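Local coordinates for ribosomal protein S2-related protein (Deinococcus radiodurans, PDB 2JH3) that binds a [4Fe-4S] cluster and, having chelatase-like CbiX domains, may act as a sirohydrochlorin ferrochelatase, at residues R309-D313 against L351-R356; W49-P53 against W342-T347; V96-G100 against R111-P115; L84-L88 against R397-G401; A123-A127 against L164-F170. One frame throughout, in Å; residues are numbered along the deposited sequence.

Interaction 1 (R309-D313 against L351-R356); sequences RHTLD and LPRGWR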
# COMPACT_ATOMS: atom_id res chain seq x y z
N ARG A 309 8.82 18.86 -3.32
CA ARG A 309 7.64 18.28 -3.98
C ARG A 309 7.84 16.78 -3.99
O ARG A 309 8.92 16.27 -3.66
CB ARG A 309 7.45 18.80 -5.42
CG ARG A 309 8.50 18.35 -6.37
CD ARG A 309 8.23 18.80 -7.76
NE ARG A 309 8.10 20.27 -7.97
CZ ARG A 309 7.66 20.80 -9.10
NH1 ARG A 309 7.31 20.06 -10.13
NH2 ARG A 309 7.61 22.08 -9.24
N HIS A 310 6.80 16.04 -4.39
CA HIS A 310 6.92 14.58 -4.48
C HIS A 310 7.83 14.28 -5.68
O HIS A 310 7.71 14.89 -6.72
CB HIS A 310 5.55 13.99 -4.66
CG HIS A 310 5.45 12.54 -4.38
ND1 HIS A 310 6.06 11.59 -5.16
CD2 HIS A 310 4.72 11.87 -3.48
CE1 HIS A 310 5.72 10.39 -4.71
NE2 HIS A 310 4.92 10.53 -3.70
N THR A 311 8.73 13.30 -5.56
CA THR A 311 9.49 12.88 -6.70
C THR A 311 8.68 12.46 -7.95
O THR A 311 9.14 12.68 -9.07
CB THR A 311 10.45 11.79 -6.30
OG1 THR A 311 9.75 10.78 -5.62
CG2 THR A 311 11.53 12.29 -5.39
N LEU A 312 7.49 11.90 -7.80
CA LEU A 312 6.63 11.58 -8.92
C LEU A 312 6.14 12.84 -9.68
O LEU A 312 5.68 12.74 -10.81
CB LEU A 312 5.38 10.73 -8.48
CG LEU A 312 5.64 9.26 -8.03
CD1 LEU A 312 4.35 8.67 -7.46
CD2 LEU A 312 6.14 8.45 -9.15
N ASP A 313 6.13 13.97 -8.99
CA ASP A 313 5.75 15.26 -9.55
C ASP A 313 6.96 16.04 -10.09
O ASP A 313 6.78 17.19 -10.41
CB ASP A 313 5.03 16.12 -8.44
CG ASP A 313 3.60 15.65 -8.17
OD1 ASP A 313 2.96 15.03 -9.09
OD2 ASP A 313 3.12 15.88 -7.03
N LEU A 351 3.10 8.81 0.27
CA LEU A 351 3.08 10.26 0.30
C LEU A 351 2.20 10.64 -0.86
O LEU A 351 2.33 10.08 -1.91
CB LEU A 351 4.47 10.84 0.11
CG LEU A 351 4.75 12.29 0.43
CD1 LEU A 351 4.60 12.45 1.85
CD2 LEU A 351 6.15 12.64 -0.02
N PRO A 352 1.28 11.55 -0.67
CA PRO A 352 0.46 12.02 -1.77
C PRO A 352 1.17 13.00 -2.73
O PRO A 352 2.15 13.65 -2.38
CB PRO A 352 -0.75 12.65 -1.03
CG PRO A 352 -0.11 13.25 0.18
CD PRO A 352 0.95 12.23 0.59
N ARG A 353 0.71 12.97 -3.97
CA ARG A 353 1.10 13.86 -5.01
C ARG A 353 0.28 15.15 -4.94
O ARG A 353 -0.65 15.28 -4.17
CB ARG A 353 0.97 13.20 -6.39
CG ARG A 353 1.98 12.14 -6.64
CD ARG A 353 1.63 11.33 -7.90
NE ARG A 353 0.59 10.36 -7.64
CZ ARG A 353 0.09 9.46 -8.49
NH1 ARG A 353 0.51 9.41 -9.74
NH2 ARG A 353 -0.81 8.57 -8.04
N GLY A 354 0.75 16.14 -5.67
CA GLY A 354 -0.05 17.33 -5.95
C GLY A 354 0.26 18.64 -5.24
O GLY A 354 -0.40 19.65 -5.47
N TRP A 355 1.35 18.64 -4.52
CA TRP A 355 1.73 19.74 -3.65
C TRP A 355 3.14 20.24 -3.93
O TRP A 355 3.97 19.52 -4.53
CB TRP A 355 1.57 19.32 -2.21
CG TRP A 355 2.47 18.14 -1.85
CD1 TRP A 355 2.15 16.85 -1.93
CD2 TRP A 355 3.84 18.18 -1.38
NE1 TRP A 355 3.18 16.08 -1.58
CE2 TRP A 355 4.26 16.86 -1.27
CE3 TRP A 355 4.74 19.21 -1.07
CZ2 TRP A 355 5.55 16.52 -0.81
CZ3 TRP A 355 6.00 18.87 -0.61
CH2 TRP A 355 6.40 17.55 -0.52
N ARG A 356 3.45 21.47 -3.53
CA ARG A 356 4.86 21.96 -3.49
C ARG A 356 5.09 22.89 -2.29
O ARG A 356 4.25 23.73 -1.99
CB ARG A 356 5.30 22.65 -4.79
CG ARG A 356 4.86 24.04 -5.00
CD ARG A 356 5.01 24.55 -6.39
NE ARG A 356 6.26 25.31 -6.58
CZ ARG A 356 6.42 26.60 -6.32
NH1 ARG A 356 7.59 27.17 -6.56
NH2 ARG A 356 5.41 27.34 -5.89
O HOH W 1 4.22 16.96 -4.87

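Interaction 2 (W49-P53 against W342-T347); sequences WQQEP and WRPIRT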
# COMPACT_ATOMS: atom_id res chain seq x y z
N TRP A 49 2.15 9.31 21.20
CA TRP A 49 2.19 7.94 21.59
C TRP A 49 1.95 7.03 20.35
O TRP A 49 2.70 6.08 20.14
CB TRP A 49 1.13 7.68 22.70
CG TRP A 49 1.12 6.31 23.27
CD1 TRP A 49 2.00 5.31 23.07
CD2 TRP A 49 0.06 5.75 24.04
NE1 TRP A 49 1.59 4.15 23.70
CE2 TRP A 49 0.40 4.42 24.33
CE3 TRP A 49 -1.12 6.27 24.55
CZ2 TRP A 49 -0.41 3.58 25.11
CZ3 TRP A 49 -1.91 5.45 25.32
CH2 TRP A 49 -1.55 4.13 25.59
N GLN A 50 0.92 7.33 19.56
CA GLN A 50 0.41 6.42 18.54
C GLN A 50 0.72 6.85 17.10
O GLN A 50 0.15 6.29 16.14
CB GLN A 50 -1.10 6.27 18.73
CG GLN A 50 -1.41 5.60 19.99
CD GLN A 50 -0.93 4.19 19.98
OE1 GLN A 50 -1.22 3.44 19.05
NE2 GLN A 50 -0.17 3.81 21.00
N GLN A 51 1.60 7.84 16.91
CA GLN A 51 2.04 8.23 15.57
C GLN A 51 3.35 8.94 15.59
O GLN A 51 3.86 9.25 16.67
CB GLN A 51 0.97 9.09 14.84
CG GLN A 51 0.73 10.47 15.47
CD GLN A 51 -0.43 11.17 14.83
OE1 GLN A 51 -1.58 10.78 14.95
NE2 GLN A 51 -0.15 12.25 14.15
N GLU A 52 3.95 9.14 14.41
CA GLU A 52 5.21 9.88 14.31
C GLU A 52 4.93 11.40 14.33
O GLU A 52 3.92 11.83 13.75
CB GLU A 52 5.95 9.52 13.03
CG GLU A 52 6.43 8.09 13.00
CD GLU A 52 7.44 7.88 11.85
OE1 GLU A 52 7.21 8.39 10.69
OE2 GLU A 52 8.48 7.26 12.16
N PRO A 53 5.83 12.20 14.93
CA PRO A 53 7.04 11.84 15.67
C PRO A 53 6.66 11.09 16.91
O PRO A 53 5.74 11.54 17.62
CB PRO A 53 7.64 13.20 16.12
CG PRO A 53 6.91 14.26 15.41
CD PRO A 53 5.63 13.66 14.87
N TRP A 342 -5.20 8.32 7.06
CA TRP A 342 -4.15 8.87 7.91
C TRP A 342 -2.87 8.12 7.67
O TRP A 342 -2.89 6.92 7.48
CB TRP A 342 -4.58 8.68 9.35
CG TRP A 342 -3.88 9.44 10.36
CD1 TRP A 342 -3.20 8.92 11.44
CD2 TRP A 342 -3.81 10.86 10.48
NE1 TRP A 342 -2.72 9.94 12.21
CE2 TRP A 342 -3.07 11.13 11.65
CE3 TRP A 342 -4.27 11.93 9.70
CZ2 TRP A 342 -2.78 12.42 12.07
CZ3 TRP A 342 -4.00 13.22 10.15
CH2 TRP A 342 -3.26 13.45 11.33
N ARG A 343 -1.76 8.84 7.77
CA ARG A 343 -0.43 8.26 7.71
C ARG A 343 0.35 8.37 9.03
O ARG A 343 1.16 9.31 9.19
CB ARG A 343 0.33 9.04 6.64
CG ARG A 343 -0.29 8.94 5.22
CD ARG A 343 0.48 9.69 4.12
NE ARG A 343 1.82 9.12 3.94
CZ ARG A 343 2.99 9.67 4.25
NH1 ARG A 343 3.05 10.88 4.75
NH2 ARG A 343 4.13 8.94 4.09
N PRO A 344 0.14 7.41 9.96
CA PRO A 344 0.81 7.49 11.27
C PRO A 344 2.31 7.26 11.21
O PRO A 344 3.07 7.81 12.01
CB PRO A 344 0.10 6.43 12.07
CG PRO A 344 -0.37 5.47 11.11
CD PRO A 344 -0.71 6.21 9.88
N ILE A 345 2.75 6.50 10.19
CA ILE A 345 4.12 6.26 9.93
C ILE A 345 4.49 6.95 8.62
O ILE A 345 4.09 6.51 7.55
CB ILE A 345 4.45 4.72 9.84
CG1 ILE A 345 3.99 3.94 11.07
CG2 ILE A 345 5.93 4.55 9.63
CD1 ILE A 345 4.51 4.39 12.42
N ARG A 346 5.27 8.04 8.71
CA ARG A 346 5.42 8.98 7.59
C ARG A 346 6.42 8.49 6.57
O ARG A 346 6.51 9.04 5.50
CB ARG A 346 5.76 10.38 8.15
CG ARG A 346 4.50 11.16 8.59
CD ARG A 346 4.73 12.47 9.31
NE ARG A 346 3.57 13.34 9.20
CZ ARG A 346 3.24 14.08 8.16
NH1 ARG A 346 2.12 14.79 8.21
NH2 ARG A 346 4.08 14.27 7.14
N THR A 347 7.23 7.50 6.91
CA THR A 347 8.11 6.83 5.94
C THR A 347 7.43 5.73 5.06
O THR A 347 8.10 5.08 4.29
CB THR A 347 9.29 6.20 6.61
OG1 THR A 347 8.90 5.40 7.74
CG2 THR A 347 10.23 7.28 7.07
O HOH W 2 2.31 11.14 11.49

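Interaction 3 (V96-G100 against R111-P115); sequences VPTGG and RYTRP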
# COMPACT_ATOMS: atom_id res chain seq x y z
N VAL A 96 3.68 12.32 39.26
CA VAL A 96 4.63 13.35 38.94
C VAL A 96 4.26 14.60 39.77
O VAL A 96 3.16 15.14 39.67
CB VAL A 96 4.57 13.74 37.45
CG1 VAL A 96 5.54 14.90 37.10
CG2 VAL A 96 4.85 12.52 36.58
N PRO A 97 5.22 15.12 40.54
CA PRO A 97 4.93 16.26 41.40
C PRO A 97 4.96 17.53 40.64
O PRO A 97 5.52 17.57 39.56
CB PRO A 97 6.09 16.22 42.37
CG PRO A 97 7.20 15.63 41.57
CD PRO A 97 6.58 14.61 40.73
N THR A 98 4.34 18.57 41.19
CA THR A 98 4.39 19.90 40.59
C THR A 98 5.85 20.22 40.36
O THR A 98 6.68 19.89 41.17
CB THR A 98 3.75 20.96 41.55
OG1 THR A 98 2.39 20.60 41.80
CG2 THR A 98 3.81 22.37 40.99
N GLY A 99 6.19 20.78 39.20
CA GLY A 99 7.59 21.05 38.92
C GLY A 99 8.38 19.97 38.18
O GLY A 99 9.53 20.21 37.77
N GLY A 100 7.81 18.77 38.08
CA GLY A 100 8.30 17.75 37.15
C GLY A 100 9.31 16.77 37.69
O GLY A 100 9.66 16.80 38.83
N ARG A 111 13.16 17.75 31.70
CA ARG A 111 12.12 17.89 32.74
C ARG A 111 10.75 17.52 32.15
O ARG A 111 10.29 18.13 31.19
CB ARG A 111 12.10 19.33 33.25
CG ARG A 111 11.27 19.57 34.45
CD ARG A 111 11.57 20.98 35.03
NE ARG A 111 10.29 21.66 35.17
CZ ARG A 111 9.86 22.66 34.41
NH1 ARG A 111 10.62 23.21 33.46
NH2 ARG A 111 8.65 23.12 34.64
N TYR A 112 10.16 16.50 32.73
CA TYR A 112 8.84 15.97 32.38
C TYR A 112 7.81 16.53 33.36
O TYR A 112 7.91 16.32 34.58
CB TYR A 112 8.88 14.45 32.41
CG TYR A 112 7.59 13.73 32.06
CD1 TYR A 112 7.12 13.69 30.76
CD2 TYR A 112 6.84 13.08 33.03
CE1 TYR A 112 5.95 13.01 30.43
CE2 TYR A 112 5.66 12.39 32.70
CZ TYR A 112 5.23 12.37 31.39
OH TYR A 112 4.06 11.73 31.02
N THR A 113 6.87 17.31 32.84
CA THR A 113 5.89 17.98 33.71
C THR A 113 4.63 17.12 33.95
O THR A 113 4.42 16.06 33.34
CB THR A 113 5.44 19.35 33.16
OG1 THR A 113 4.52 19.19 32.05
CG2 THR A 113 6.61 20.20 32.70
N ARG A 114 3.80 17.63 34.86
CA ARG A 114 2.46 17.15 35.05
C ARG A 114 1.73 17.44 33.78
O ARG A 114 2.12 18.31 32.97
CB ARG A 114 1.83 17.86 36.26
CG ARG A 114 2.49 17.41 37.52
CD ARG A 114 1.83 18.07 38.76
NE ARG A 114 0.47 17.54 39.00
CZ ARG A 114 -0.33 17.96 39.99
NH1 ARG A 114 0.06 18.94 40.82
NH2 ARG A 114 -1.54 17.45 40.11
N PRO A 115 0.67 16.68 33.54
CA PRO A 115 -0.14 16.91 32.37
C PRO A 115 -1.00 18.15 32.37
O PRO A 115 -1.39 18.66 33.46
CB PRO A 115 -0.99 15.66 32.31
CG PRO A 115 -0.82 14.97 33.57
CD PRO A 115 0.23 15.53 34.34
O HOH W 3 4.58 20.14 36.57

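Interaction 4 (L84-L88 against R397-G401); sequences LPREL and RRQTG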
# COMPACT_ATOMS: atom_id res chain seq x y z
N LEU A 84 3.94 7.10 29.20
CA LEU A 84 4.77 8.10 28.50
C LEU A 84 6.20 8.09 29.01
O LEU A 84 7.15 8.06 28.19
CB LEU A 84 4.15 9.52 28.50
CG LEU A 84 2.65 9.65 28.08
CD1 LEU A 84 2.14 11.08 28.03
CD2 LEU A 84 2.26 8.91 26.81
N PRO A 85 6.40 8.07 30.34
CA PRO A 85 7.74 7.98 30.91
C PRO A 85 8.51 6.73 30.49
O PRO A 85 9.66 6.83 30.13
CB PRO A 85 7.49 8.02 32.43
CG PRO A 85 6.24 8.66 32.56
CD PRO A 85 5.40 8.21 31.42
N ARG A 86 7.86 5.59 30.42
CA ARG A 86 8.46 4.34 29.94
C ARG A 86 8.91 4.41 28.47
O ARG A 86 9.94 3.92 28.13
CB ARG A 86 7.40 3.28 30.05
CG ARG A 86 7.75 1.90 29.91
CD ARG A 86 6.39 1.15 30.09
NE ARG A 86 5.69 1.20 28.82
CZ ARG A 86 4.43 0.89 28.55
NH1 ARG A 86 3.53 0.53 29.47
NH2 ARG A 86 4.10 0.98 27.23
N GLU A 87 8.09 4.98 27.60
CA GLU A 87 8.45 5.07 26.20
C GLU A 87 9.52 6.14 25.97
O GLU A 87 10.49 5.95 25.19
CB GLU A 87 7.21 5.35 25.40
CG GLU A 87 6.18 4.21 25.47
CD GLU A 87 6.72 2.92 24.78
OE1 GLU A 87 7.02 2.97 23.57
OE2 GLU A 87 6.83 1.89 25.44
N LEU A 88 9.40 7.24 26.68
CA LEU A 88 10.42 8.27 26.64
C LEU A 88 11.72 7.81 27.25
O LEU A 88 12.74 8.43 27.00
CB LEU A 88 9.96 9.52 27.37
CG LEU A 88 9.23 10.70 26.74
CD1 LEU A 88 9.36 10.96 25.24
CD2 LEU A 88 7.78 10.86 27.20
N ARG A 397 8.31 -6.30 25.56
CA ARG A 397 8.32 -6.34 27.03
C ARG A 397 7.88 -5.03 27.69
O ARG A 397 7.36 -5.08 28.81
CB ARG A 397 9.70 -6.66 27.55
CG ARG A 397 10.02 -8.11 27.62
CD ARG A 397 11.41 -8.26 28.22
NE ARG A 397 11.52 -8.20 29.69
CZ ARG A 397 11.05 -9.13 30.53
NH1 ARG A 397 10.34 -10.15 30.08
NH2 ARG A 397 11.24 -9.01 31.85
N ARG A 398 8.10 -3.86 27.06
CA ARG A 398 7.59 -2.62 27.67
C ARG A 398 6.06 -2.55 27.70
O ARG A 398 5.49 -1.81 28.55
CB ARG A 398 8.04 -1.36 26.94
CG ARG A 398 9.48 -1.08 26.98
CD ARG A 398 9.80 0.38 26.58
NE ARG A 398 9.19 0.77 25.31
CZ ARG A 398 9.77 0.61 24.12
NH1 ARG A 398 10.97 0.11 24.03
NH2 ARG A 398 9.14 0.95 23.03
N GLN A 399 5.40 -3.26 26.78
CA GLN A 399 3.98 -3.09 26.52
C GLN A 399 3.11 -3.76 27.60
O GLN A 399 3.55 -4.73 28.27
CB GLN A 399 3.60 -3.57 25.10
CG GLN A 399 4.56 -3.16 23.93
CD GLN A 399 4.78 -1.70 23.84
OE1 GLN A 399 5.90 -1.26 23.64
NE2 GLN A 399 3.71 -0.91 24.02
N THR A 400 1.90 -3.20 27.76
CA THR A 400 0.91 -3.52 28.83
C THR A 400 -0.51 -3.49 28.18
O THR A 400 -0.68 -3.02 27.07
CB THR A 400 0.99 -2.56 30.09
OG1 THR A 400 1.12 -1.17 29.72
CG2 THR A 400 2.13 -2.87 30.96
N GLY A 401 -1.51 -4.10 28.83
CA GLY A 401 -2.86 -4.09 28.31
C GLY A 401 -3.05 -5.17 27.28
O GLY A 401 -2.32 -6.16 27.28
O HOH W 4 1.62 -0.59 26.05

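Interaction 5 (A123-A127 against L164-F170); sequences ADAIA and LRERGQF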
# COMPACT_ATOMS: atom_id res chain seq x y z
N ALA A 123 -9.11 25.51 34.66
CA ALA A 123 -10.41 26.18 35.07
C ALA A 123 -10.73 27.46 34.28
O ALA A 123 -11.89 27.69 33.84
CB ALA A 123 -10.37 26.46 36.54
N ASP A 124 -9.70 28.29 34.06
CA ASP A 124 -9.81 29.48 33.20
C ASP A 124 -10.11 29.17 31.77
O ASP A 124 -10.88 29.91 31.09
CB ASP A 124 -8.48 30.24 33.18
CG ASP A 124 -8.03 30.67 34.55
OD1 ASP A 124 -8.77 31.44 35.19
OD2 ASP A 124 -6.96 30.21 35.02
N ALA A 125 -9.43 28.14 31.24
CA ALA A 125 -9.68 27.70 29.86
C ALA A 125 -11.12 27.15 29.70
O ALA A 125 -11.77 27.40 28.73
CB ALA A 125 -8.61 26.65 29.43
N ILE A 126 -11.57 26.37 30.68
CA ILE A 126 -12.94 25.85 30.71
C ILE A 126 -13.98 27.00 30.75
O ILE A 126 -14.83 27.08 29.87
CB ILE A 126 -13.16 24.99 31.97
CG1 ILE A 126 -12.39 23.66 31.85
CG2 ILE A 126 -14.71 24.78 32.23
CD1 ILE A 126 -12.24 22.89 33.19
N ALA A 127 -13.86 27.91 31.73
CA ALA A 127 -14.67 29.17 31.76
C ALA A 127 -14.64 29.95 30.47
O ALA A 127 -15.69 30.42 29.96
CB ALA A 127 -14.29 30.03 32.96
N LEU A 164 -14.25 26.17 40.07
CA LEU A 164 -15.10 27.02 39.26
C LEU A 164 -16.37 27.38 40.03
O LEU A 164 -16.99 28.43 39.75
CB LEU A 164 -15.43 26.36 37.93
CG LEU A 164 -14.31 26.32 36.87
CD1 LEU A 164 -14.60 25.14 35.93
CD2 LEU A 164 -14.17 27.65 36.13
N ARG A 165 -16.76 26.52 40.97
CA ARG A 165 -17.88 26.81 41.88
C ARG A 165 -17.50 28.02 42.72
O ARG A 165 -18.20 29.05 42.73
CB ARG A 165 -18.20 25.61 42.76
CG ARG A 165 -18.89 24.50 42.04
CD ARG A 165 -19.06 23.29 42.94
NE ARG A 165 -19.45 22.15 42.12
CZ ARG A 165 -18.80 20.99 42.03
NH1 ARG A 165 -17.73 20.74 42.75
NH2 ARG A 165 -19.25 20.05 41.20
N GLU A 166 -16.32 27.96 43.32
CA GLU A 166 -15.86 29.09 44.16
C GLU A 166 -15.75 30.41 43.39
O GLU A 166 -16.27 31.43 43.83
CB GLU A 166 -14.59 28.71 44.88
CG GLU A 166 -14.53 27.21 45.15
CD GLU A 166 -14.22 26.87 46.57
OE1 GLU A 166 -15.04 27.28 47.42
OE2 GLU A 166 -13.21 26.14 46.81
N ARG A 167 -15.12 30.42 42.23
CA ARG A 167 -15.22 31.64 41.40
C ARG A 167 -16.68 32.20 41.27
O ARG A 167 -16.89 33.41 41.31
CB ARG A 167 -14.69 31.39 40.01
CG ARG A 167 -13.22 31.14 39.96
CD ARG A 167 -12.92 30.04 38.97
NE ARG A 167 -11.51 29.99 38.66
CZ ARG A 167 -10.96 30.50 37.57
NH1 ARG A 167 -11.68 31.11 36.60
NH2 ARG A 167 -9.65 30.40 37.46
N GLY A 168 -17.66 31.31 41.06
CA GLY A 168 -19.08 31.71 41.08
C GLY A 168 -19.60 32.43 39.87
O GLY A 168 -20.73 32.90 39.86
N GLN A 169 -18.84 32.50 38.80
CA GLN A 169 -19.37 33.18 37.63
C GLN A 169 -20.64 32.52 37.05
O GLN A 169 -21.39 33.15 36.25
CB GLN A 169 -18.28 33.25 36.55
CG GLN A 169 -18.49 34.37 35.53
CD GLN A 169 -17.46 34.36 34.38
OE1 GLN A 169 -16.92 33.30 34.00
NE2 GLN A 169 -17.20 35.55 33.80
N PHE A 170 -20.86 31.25 37.41
CA PHE A 170 -21.94 30.45 36.82
C PHE A 170 -22.89 30.06 37.91
O PHE A 170 -22.53 30.01 39.08
CB PHE A 170 -21.40 29.17 36.09
CG PHE A 170 -20.48 29.49 34.92
CD1 PHE A 170 -19.11 29.53 35.11
CD2 PHE A 170 -20.99 29.75 33.66
CE1 PHE A 170 -18.29 29.86 34.09
CE2 PHE A 170 -20.16 30.10 32.62
CZ PHE A 170 -18.79 30.16 32.85

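Interaction 1 (R309-D313 against L351-R356)
Arg309 lays its CA over the six-membered ring of Trp355, 4.0 Å from the centroid, a CH-pi contact on the indole face. Its side chain bends at chi3, and NH1 bonds Asp313 O near the guanidinium plane; NH2 shares Glu307 with Arg356 NE, which probably offsets the like charges of the two arginines. His310 comes next, its CG anti to the backbone N (chi1 -163°), which carries the imidazole over to 351-353. There Arg353 CG sits over the centre of one ring face, and NE2 gives a weak bond to Leu351 O. ND1 accepts the amide of Leu312, fixing the ring's rotation. Leu312 CD1 packs 3.8 Å from Arg353 CD, and Arg353 NH1 bonds Leu426 O of the second subunit. Asp313 finishes the turn: its OD2 takes Gly354 N at 2.7 Å through the syn lone pair. A water bridges His310 N, Asp313 OD2 and Trp355 O. Gly354 has a positive phi that would jam a CB against the preceding carbonyl. Strands 305-310 and 355-359 are antiparallel neighbours in the mixed sheet of the stabilising domain, and helix 327-333 packs on Trp355 through Leu330 and Leu333.

Interaction 2 (W49-P53 against W342-T347)
Glu52 and the backbone of 344-346 meet where two domains join: the loop after strand 43-48 of the chelatase-like CbiX domain runs against a loop of the stabilising domain beside the iron-sulfur cluster. The Glu52 backbone joins in first, its N giving a straight bond to Pro344 O, 2.9 Å long and in the carbonyl plane. From there the side chain can be followed outward. CB and CG both lie 3.5 Å from that same Pro344 O, flanking the oxygen that the amide bonds. With CG anti to the carbonyl carbon (chi1 -66°) and the chain extended beyond it, CD arrives near Ile345 CA. OE1 then accepts Arg346 N at 2.8 Å, the N-H coming from above the carboxylate plane, and also rests against Arg346 CB. OE2 turns to Arg427, which lines the cluster pocket, in a salt bridge, and to Gln57. The carboxylate is therefore held at both oxygens, tying the CbiX loop to the stabilising loop and to the cluster-binding domain at once. Ile345, which touches Val456 of helix 455-467, has its side chain about 4 Å from the cluster. Next door, Gln51 CB packs on Pro344 CB, while its amide oxygen, also bonded by Ser13 N, meets the indole edge of Trp342: NE1 bonds OE1 over 3.1 Å, in the ring plane but above the plane of the amide carbonyl.

Interaction 3 (V96-G100 against R111-P115)
Arg114 and Val96 bury the most surface here, followed by Tyr112. Arg114 runs alongside the 96-98 backbone: its CG comes within 3.2 Å of Val96 O, CD lies close to Thr98 N, and the bend at chi3 (70°) swings the guanidinium out to the threonine. There NH1 bonds Thr98 OG1 at 3.0 Å in the guanidinium plane, while NE carries a salt bridge to Glu76. Replaced by alanine, this residue would probably deprive Thr98 OG1 of its NH1 donor and Glu76 of its salt-bridge mate, and uncover the backbone that the methylenes now flank. Val96 splits its two methyls: CG1 lies against Tyr112 O and Arg114 N, and CG2 touches the edge of the Tyr112 ring, 4.0 Å from CE2. Residues 97-100 form a type II beta turn, closed by Gly100 N to Pro97 O, which leads into strand 101-105; that strand, outermost in the sheet within this chain, pairs antiparallel with 108-112 in the first CbiX domain. Tyr112 lies between this sheet and helix 78-88, with its hydroxyl on Thr80 O. Both turn glycines have positive phi, and at Gly100 a CB would collide with Tyr112 O, whose distance from Gly100 CA is already 3.0 Å. Arg111 NE reaches Gly99 O at 3.1 Å, from above the carbonyl plane, and its NH2 goes on to Ala261 O. A water bridges Gly99 N and Arg114 N.

Interaction 4 (L84-L88 against R397-G401)
Arg398 grips Glu87 side-on with two nitrogens. NE meets OE2 at 2.6 Å in an almost straight bond (177°), in the guanidinium plane but above that of the carboxylate, and NH2 reaches OE1 at 3.0 Å on its syn side. Beside this pair Arg86 comes from the same helix as Glu87, its CG anti to the backbone N (chi1 -167°), which sends the chain out to 398-400. Its NH1 bonds Thr400 OG1 at 3.0 Å, somewhat tilted from the guanidinium plane. NH2 adds a weak, long salt bridge back to Glu87 OE2, so that oxygen serves both arginines. A water joins Arg86 NH2 to Thr400 N. Farther out, Arg398 NH1 holds Glu452, a second acid that probably offsets the close approach of Arg56 to Arg398; Leu55 packs on Glu87. A leucine in place of Arg398 would probably leave the buried Glu87 carboxylate without its two-nitrogen partner and deprive Glu452 of a salt bridge. The arrangement is a salt-bridge network between domains: helix 78-88 of the first CbiX domain is tied to segment 397-401, in the domain that carries the [4Fe-4S] cluster.

Interaction 5 (A123-A127 against L164-F170)
Helices 122-133 and 155-167 come together with Ala123 CA and Leu164 CA 6.3 Å apart, and the second segment leaves its helix at Gly168, whose phi is positive. Small residues probably allow the close approach: Ala123 and Ala127, one turn apart, both set their methyls against Leu164. The leucine's branches divide the work. CD2 meets Ala123 O and Ala127 CB, the latter at 4.0 Å, while CD1 touches Ile126 CG2 at 3.7 Å. Beyond the helix end Phe170 turns its ring edge to Ala127 CB, with CE1 4.2 Å away. Ile126 and Leu164 both also rest on Leu145 of strand 144-149, so the two helices lie together on the parallel sheet of the second chelatase-like domain. On the exposed side Arg167 lays its guanidinium by Ala123 CB, which sits over one face toward its margin. NH2 then bonds Asp124 OD1 at 2.6 Å, in the guanidinium plane yet from above the carboxylate plane, and NH1 adds a weak bond to the same oxygen. Apolar packing thus makes up the buried part, and one exposed salt bridge, gripping a single carboxylate oxygen, closes the solvent-facing side.

Overall arrangement
From the N terminus, residues 49-53 and 84-88 of the first CbiX domain pair with 342-347 of the stabilising domain and 397-401 of the cluster domain, some 300 residues later, so interactions 2 and 4 close the long loops and cross each other. Within both loops lie interaction 3, a short closure at the sheet edge, and, after it in the chain, interaction 5, which joins helices on the second CbiX sheet. Interaction 1 joins strands of the stabilising domain; it crosses interaction 2, touching it through Leu351 and Arg343, and falls wholly within the span of interaction 4. Tyr112 packs on Leu84 and Pro85, linking interactions 3 and 4. Interaction 5 stands apart, its centre about 48 Å from that of interaction 1.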